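Long-range contacts in GTP pyrophosphokinase (Chlorobaculum tepidum, PDB 3IBW), which probably makes the alarmone (p)ppGpp by moving pyrophosphate from ATP to GTP, and is seen here as its ACT domain, likely a regulatory part: residues A6-V11 against L49-K54; N16-Q21 against R67-V72. The protein carries 1 engineered substitution. All blocks are in the same frame, centred on the assembly; numbering follows the deposited sequence.

Contact 1 (A6-V11 against L49-K54); sequences AGIRIV and LMIFVK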
loop_
_atom_site.group_PDB
_atom_site.type_symbol
_atom_site.label_atom_id
_atom_site.label_comp_id
_atom_site.label_asym_id
_atom_site.label_seq_id
_atom_site.Cartn_x
_atom_site.Cartn_y
_atom_site.Cartn_z
ATOM N N ALA A 6 -8.181 -9.326 -10.008
ATOM C CA ALA A 6 -8.550 -8.113 -10.728
ATOM C C ALA A 6 -7.512 -7.019 -10.477
ATOM O O ALA A 6 -6.833 -7.014 -9.446
ATOM C CB ALA A 6 -9.924 -7.622 -10.291
ATOM N N GLY A 7 -7.396 -6.097 -11.429
ATOM C CA GLY A 7 -6.452 -5.004 -11.301
ATOM C C GLY A 7 -7.166 -3.666 -11.276
ATOM O O GLY A 7 -8.185 -3.486 -11.951
ATOM N N ILE A 8 -6.634 -2.729 -10.495
ATOM C CA ILE A 8 -7.202 -1.386 -10.375
ATOM C C ILE A 8 -6.059 -0.373 -10.466
ATOM O O ILE A 8 -5.019 -0.552 -9.834
ATOM C CB ILE A 8 -7.883 -1.146 -8.995
ATOM C CG1 ILE A 8 -9.025 -2.136 -8.764
ATOM C CG2 ILE A 8 -8.407 0.289 -8.919
ATOM C CD1 ILE A 8 -9.637 -2.018 -7.376
ATOM N N ARG A 9 -6.250 0.680 -11.252
ATOM C CA ARG A 9 -5.233 1.716 -11.368
ATOM C C ARG A 9 -5.804 3.036 -10.874
ATOM O O ARG A 9 -6.875 3.463 -11.313
ATOM C CB ARG A 9 -4.763 1.874 -12.813
ATOM C CG ARG A 9 -3.835 3.073 -13.022
ATOM C CD ARG A 9 -3.132 2.979 -14.362
ATOM N NE ARG A 9 -2.375 4.180 -14.710
ATOM C CZ ARG A 9 -1.119 4.418 -14.346
ATOM N NH1 ARG A 9 -0.462 3.543 -13.596
ATOM N NH2 ARG A 9 -0.508 5.520 -14.762
ATOM N N ILE A 10 -5.082 3.673 -9.958
ATOM C CA ILE A 10 -5.493 4.953 -9.393
ATOM C C ILE A 10 -4.424 5.997 -9.701
ATOM O O ILE A 10 -3.230 5.722 -9.588
ATOM C CB ILE A 10 -5.636 4.872 -7.848
ATOM C CG1 ILE A 10 -6.592 3.743 -7.468
ATOM C CG2 ILE A 10 -6.130 6.207 -7.276
ATOM C CD1 ILE A 10 -5.895 2.550 -6.848
ATOM N N VAL A 11 -4.856 7.187 -10.108
ATOM C CA VAL A 11 -3.937 8.286 -10.388
ATOM C C VAL A 11 -4.537 9.483 -9.639
ATOM O O VAL A 11 -5.739 9.753 -9.739
ATOM C CB VAL A 11 -3.829 8.590 -11.907
ATOM C CG1 VAL A 11 -2.808 9.717 -12.132
ATOM C CG2 VAL A 11 -3.405 7.331 -12.669
ATOM N N LEU A 49 -2.929 -1.738 -8.364
ATOM C CA LEU A 49 -3.276 -2.690 -7.321
ATOM C C LEU A 49 -3.860 -3.964 -7.914
ATOM O O LEU A 49 -4.720 -3.895 -8.792
ATOM C CB LEU A 49 -4.312 -2.032 -6.390
ATOM C CG LEU A 49 -5.164 -2.840 -5.402
ATOM C CD1 LEU A 49 -4.286 -3.377 -4.282
ATOM C CD2 LEU A 49 -6.264 -1.953 -4.826
HETATM N N MSE A 50 -3.369 -5.120 -7.468
HETATM C CA MSE A 50 -3.914 -6.399 -7.923
HETATM C C MSE A 50 -4.501 -7.019 -6.663
HETATM O O MSE A 50 -3.821 -7.145 -5.642
HETATM C CB MSE A 50 -2.835 -7.326 -8.483
HETATM C CG MSE A 50 -2.124 -6.782 -9.703
HETATM SE SE MSE A 50 -3.266 -6.652 -11.250
HETATM C CE MSE A 50 -4.216 -8.336 -11.092
ATOM N N ILE A 51 -5.764 -7.416 -6.743
ATOM C CA ILE A 51 -6.461 -7.996 -5.605
ATOM C C ILE A 51 -7.299 -9.187 -6.039
ATOM O O ILE A 51 -7.606 -9.328 -7.227
ATOM C CB ILE A 51 -7.461 -6.974 -4.978
ATOM C CG1 ILE A 51 -8.476 -6.510 -6.042
ATOM C CG2 ILE A 51 -6.726 -5.777 -4.409
ATOM C CD1 ILE A 51 -9.642 -5.717 -5.472
ATOM N N PHE A 52 -7.633 -10.051 -5.080
ATOM C CA PHE A 52 -8.528 -11.179 -5.336
ATOM C C PHE A 52 -9.862 -10.652 -4.791
ATOM O O PHE A 52 -9.960 -10.231 -3.632
ATOM C CB PHE A 52 -8.083 -12.445 -4.606
ATOM C CG PHE A 52 -7.040 -13.209 -5.350
ATOM C CD1 PHE A 52 -7.354 -13.880 -6.527
ATOM C CD2 PHE A 52 -5.741 -13.245 -4.891
ATOM C CE1 PHE A 52 -6.372 -14.562 -7.238
ATOM C CE2 PHE A 52 -4.750 -13.922 -5.600
ATOM C CZ PHE A 52 -5.068 -14.587 -6.766
ATOM N N VAL A 53 -10.886 -10.679 -5.636
ATOM C CA VAL A 53 -12.187 -10.148 -5.268
ATOM C C VAL A 53 -13.311 -11.120 -5.600
ATOM O O VAL A 53 -13.201 -11.927 -6.521
ATOM C CB VAL A 53 -12.378 -8.764 -5.972
ATOM C CG1 VAL A 53 -12.382 -8.935 -7.473
ATOM C CG2 VAL A 53 -13.631 -8.089 -5.491
ATOM N N LYS A 54 -14.384 -11.027 -4.825
ATOM C CA LYS A 54 -15.553 -11.892 -4.957
ATOM C C LYS A 54 -16.212 -11.935 -6.322
ATOM O O LYS A 54 -16.415 -13.002 -6.902
ATOM C CB LYS A 54 -16.602 -11.478 -3.921
ATOM C CG LYS A 54 -17.842 -12.350 -3.873
ATOM C CD LYS A 54 -18.746 -11.976 -2.699
ATOM C CE LYS A 54 -19.510 -10.686 -2.953
ATOM N NZ LYS A 54 -20.693 -10.560 -2.046
#

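Contact 2 (N16-Q21 against R67-V72); sequences NGMTNQ and RKVQGV. Engineered in segment 16-21: Asn16 (natural residue Ile).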
loop_
_atom_site.group_PDB
_atom_site.type_symbol
_atom_site.label_atom_id
_atom_site.label_comp_id
_atom_site.label_asym_id
_atom_site.label_seq_id
_atom_site.Cartn_x
_atom_site.Cartn_y
_atom_site.Cartn_z
ATOM N N ASN A 16 -0.962 16.936 0.308
ATOM C CA ASN A 16 -1.759 16.748 1.508
ATOM C C ASN A 16 -1.940 15.338 2.069
ATOM O O ASN A 16 -3.055 14.967 2.455
ATOM C CB ASN A 16 -3.158 17.309 1.175
ATOM C CG ASN A 16 -3.112 18.628 0.370
ATOM O OD1 ASN A 16 -3.732 18.755 -0.696
ATOM N ND2 ASN A 16 -2.382 19.609 0.889
ATOM N N GLY A 17 -0.866 14.559 2.097
ATOM C CA GLY A 17 -0.945 13.206 2.615
ATOM C C GLY A 17 -1.766 12.220 1.796
ATOM O O GLY A 17 -2.261 11.223 2.325
HETATM N N MSE A 18 -1.904 12.481 0.501
HETATM C CA MSE A 18 -2.692 11.612 -0.372
HETATM C C MSE A 18 -2.199 10.168 -0.532
HETATM O O MSE A 18 -3.015 9.247 -0.602
HETATM C CB MSE A 18 -2.819 12.246 -1.759
HETATM C CG MSE A 18 -3.856 13.356 -1.866
HETATM SE SE MSE A 18 -5.649 12.717 -1.500
HETATM C CE MSE A 18 -5.566 10.998 -2.371
ATOM N N THR A 19 -0.885 9.959 -0.594
ATOM C CA THR A 19 -0.370 8.599 -0.757
ATOM C C THR A 19 -0.725 7.785 0.486
ATOM O O THR A 19 -1.144 6.631 0.382
ATOM C CB THR A 19 1.154 8.594 -1.027
ATOM O OG1 THR A 19 1.819 9.380 -0.032
ATOM C CG2 THR A 19 1.446 9.163 -2.427
ATOM N N ASN A 20 -0.560 8.381 1.663
ATOM C CA ASN A 20 -0.928 7.701 2.902
ATOM C C ASN A 20 -2.448 7.495 2.940
ATOM O O ASN A 20 -2.927 6.447 3.378
ATOM C CB ASN A 20 -0.514 8.525 4.126
ATOM C CG ASN A 20 0.952 8.371 4.463
ATOM O OD1 ASN A 20 1.309 7.900 5.547
ATOM N ND2 ASN A 20 1.812 8.754 3.532
ATOM N N GLN A 21 -3.214 8.488 2.489
ATOM C CA GLN A 21 -4.669 8.350 2.499
ATOM C C GLN A 21 -5.143 7.203 1.612
ATOM O O GLN A 21 -5.984 6.403 2.028
ATOM C CB GLN A 21 -5.355 9.655 2.059
ATOM C CG GLN A 21 -6.861 9.498 1.827
ATOM C CD GLN A 21 -7.629 10.804 1.941
ATOM O OE1 GLN A 21 -7.074 11.883 1.751
ATOM N NE2 GLN A 21 -8.922 10.705 2.241
ATOM N N ARG A 67 -12.552 6.342 -6.014
ATOM C CA ARG A 67 -12.838 7.477 -6.883
ATOM C C ARG A 67 -13.440 8.651 -6.124
ATOM O O ARG A 67 -13.305 9.801 -6.546
ATOM C CB ARG A 67 -13.752 7.046 -8.053
ATOM C CG ARG A 67 -13.667 7.968 -9.273
ATOM C CD ARG A 67 -14.554 7.512 -10.437
ATOM N NE ARG A 67 -14.117 6.246 -11.024
ATOM C CZ ARG A 67 -14.627 5.060 -10.713
ATOM N NH1 ARG A 67 -15.598 4.974 -9.816
ATOM N NH2 ARG A 67 -14.175 3.963 -11.302
ATOM N N LYS A 68 -14.080 8.365 -4.992
ATOM C CA LYS A 68 -14.697 9.408 -4.184
ATOM C C LYS A 68 -13.722 10.156 -3.283
ATOM O O LYS A 68 -14.095 11.147 -2.656
ATOM C CB LYS A 68 -15.843 8.825 -3.351
ATOM C CG LYS A 68 -17.085 8.510 -4.174
ATOM C CD LYS A 68 -18.192 7.909 -3.317
ATOM C CE LYS A 68 -19.368 7.461 -4.174
ATOM N NZ LYS A 68 -20.063 6.283 -3.581
ATOM N N VAL A 69 -12.480 9.690 -3.210
ATOM C CA VAL A 69 -11.486 10.372 -2.392
ATOM C C VAL A 69 -11.071 11.664 -3.107
ATOM O O VAL A 69 -10.545 11.630 -4.223
ATOM C CB VAL A 69 -10.238 9.488 -2.161
ATOM C CG1 VAL A 69 -9.171 10.280 -1.416
ATOM C CG2 VAL A 69 -10.630 8.249 -1.359
ATOM N N GLN A 70 -11.323 12.805 -2.468
ATOM C CA GLN A 70 -10.965 14.092 -3.052
ATOM C C GLN A 70 -9.456 14.114 -3.255
ATOM O O GLN A 70 -8.685 13.865 -2.325
ATOM C CB GLN A 70 -11.420 15.233 -2.135
ATOM C CG GLN A 70 -12.936 15.364 -2.044
ATOM C CD GLN A 70 -13.575 15.587 -3.397
ATOM O OE1 GLN A 70 -13.137 16.444 -4.165
ATOM N NE2 GLN A 70 -14.625 14.830 -3.694
ATOM N N GLY A 71 -9.043 14.413 -4.480
ATOM C CA GLY A 71 -7.630 14.428 -4.806
ATOM C C GLY A 71 -7.306 13.328 -5.814
ATOM O O GLY A 71 -6.232 13.337 -6.416
ATOM N N VAL A 72 -8.215 12.366 -5.986
ATOM C CA VAL A 72 -8.009 11.288 -6.960
ATOM C C VAL A 72 -8.541 11.783 -8.311
ATOM O O VAL A 72 -9.637 12.356 -8.382
ATOM C CB VAL A 72 -8.785 9.996 -6.576
ATOM C CG1 VAL A 72 -8.747 8.992 -7.738
ATOM C CG2 VAL A 72 -8.174 9.372 -5.326
HETATM O O HOH W 1 -8.859 13.716 0.362
#

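Contact 1 (A6-V11 against L49-K54)
The selenomethionine Met50 lies across Gly7, curling back over the neighbouring strand, and its side chain is worth following outward. CB starts beside the carbonyl of Ala6, 4.1 Å from Ala6 O. CG, placed anti to the carbonyl carbon, carries the chain on without meeting the other strand. Bends at chi2 (-67°) and chi3 (-42°) then fold the outer half inward, so that SE rests 3.6 Å from Gly7 CA and CE ends 3.4 Å from Ala6 O. Gly7 has no side chain of its own on this face, which leaves room for the selenium to sit directly against the backbone.

Underneath runs a regular antiparallel ladder. Ala6 and Ile51 form a hydrogen-bonded pair, with Ala6 N giving to Ile51 O at 2.8 Å and Ile51 N returning to Ala6 O. Gly7 and Met50 are the non-hydrogen-bonded pair, flanked by two CA-H...O contacts, Gly7 CA to Leu49 O (3.2 Å) and Met50 CA to Ala6 O. The ladder then repeats at Ile8 and Leu49, where Leu49 N meets Ile8 O almost straight, at 167°.

On the face carrying Ala6, Ile8, Leu49 and Ile51 the side chains that meet here are aliphatic. Ile8 CD1 touches two side chains of the opposite strand, Leu49 CD2 and Ile51 CD1, each at 4.2 Å, and the Ile8 and Ile51 side chains cross obliquely. Further along, Ala6 CB packs on Val53 CG1 at 4.0 Å. Helix 56-67 lies against this face, with Leu59 on Ala6 and Ile8 and Leu62 on Ile51.

On its other edge strand 4-13 bonds to strand 72-78, for example between Gly7 and Leu78. Strand 4-13 is therefore an inner strand of the four-stranded antiparallel sheet, backed by helices, that is the ferredoxin-like core of an ACT domain.

Contact 2 (N16-Q21 against R67-V72)
Gln70 O takes a hydrogen bond from a water at 2.7 Å, and the same water gives its second hydrogen to Gln21 OE1 at 2.9 Å, bridging the Val69-Val72 turn to the first turn of helix 18-28. Met18 SE lies against that carbonyl oxygen too, 3.3 Å from Gln70 O. The selenomethionine chain is bent at chi2 and chi3, which turns its CE to meet Val69 CG1 at 3.8 Å and, more loosely, Val72 CG2.

Gln21 sets its amide against the same methyl: its NE2 is 3.7 Å from Val69 CG1. An extended chain, with CG anti to the backbone N (chi1 170°), carries the amide there.

The loop keeps its shape through a type II turn, closed by Val72 N bonding to Val69 O at 3.0 Å. Gly71 takes the turn's positive-phi position (115°), and beside it Met18 SE packs on the bare CA.

Around the contact, Met18 also rests on Phe45 of strand 44-53 and Glu13 of strand 4-13, while Val69 and Val72 reach Val25 and Ile22 further along helix 18-28. The loop after helix 56-67 is thus seated on the start of helix 18-28 as it enters strand 72-78.

In the fold
The four segments alternate along the chain, 6-11, 16-21, 49-54 and then 67-72, so the two contacts interlock rather than nest. Their centres are about 17 Å apart, on opposite sides of the chain's centre. Contact 1 pairs the two inner strands of the sheet; contact 2 brings the start of helix 18-28 to the loop leading into strand 72-78, the outer neighbour of strand 4-13. They meet at Val72, whose CG1 packs on Ile10 CG2 at 3.8 Å. Together they tie both halves of the beta-alpha-beta-beta-alpha-beta chain into one compact ACT domain, while Thr19 of helix 18-28 hydrogen-bonds to Ile33 of the second subunit.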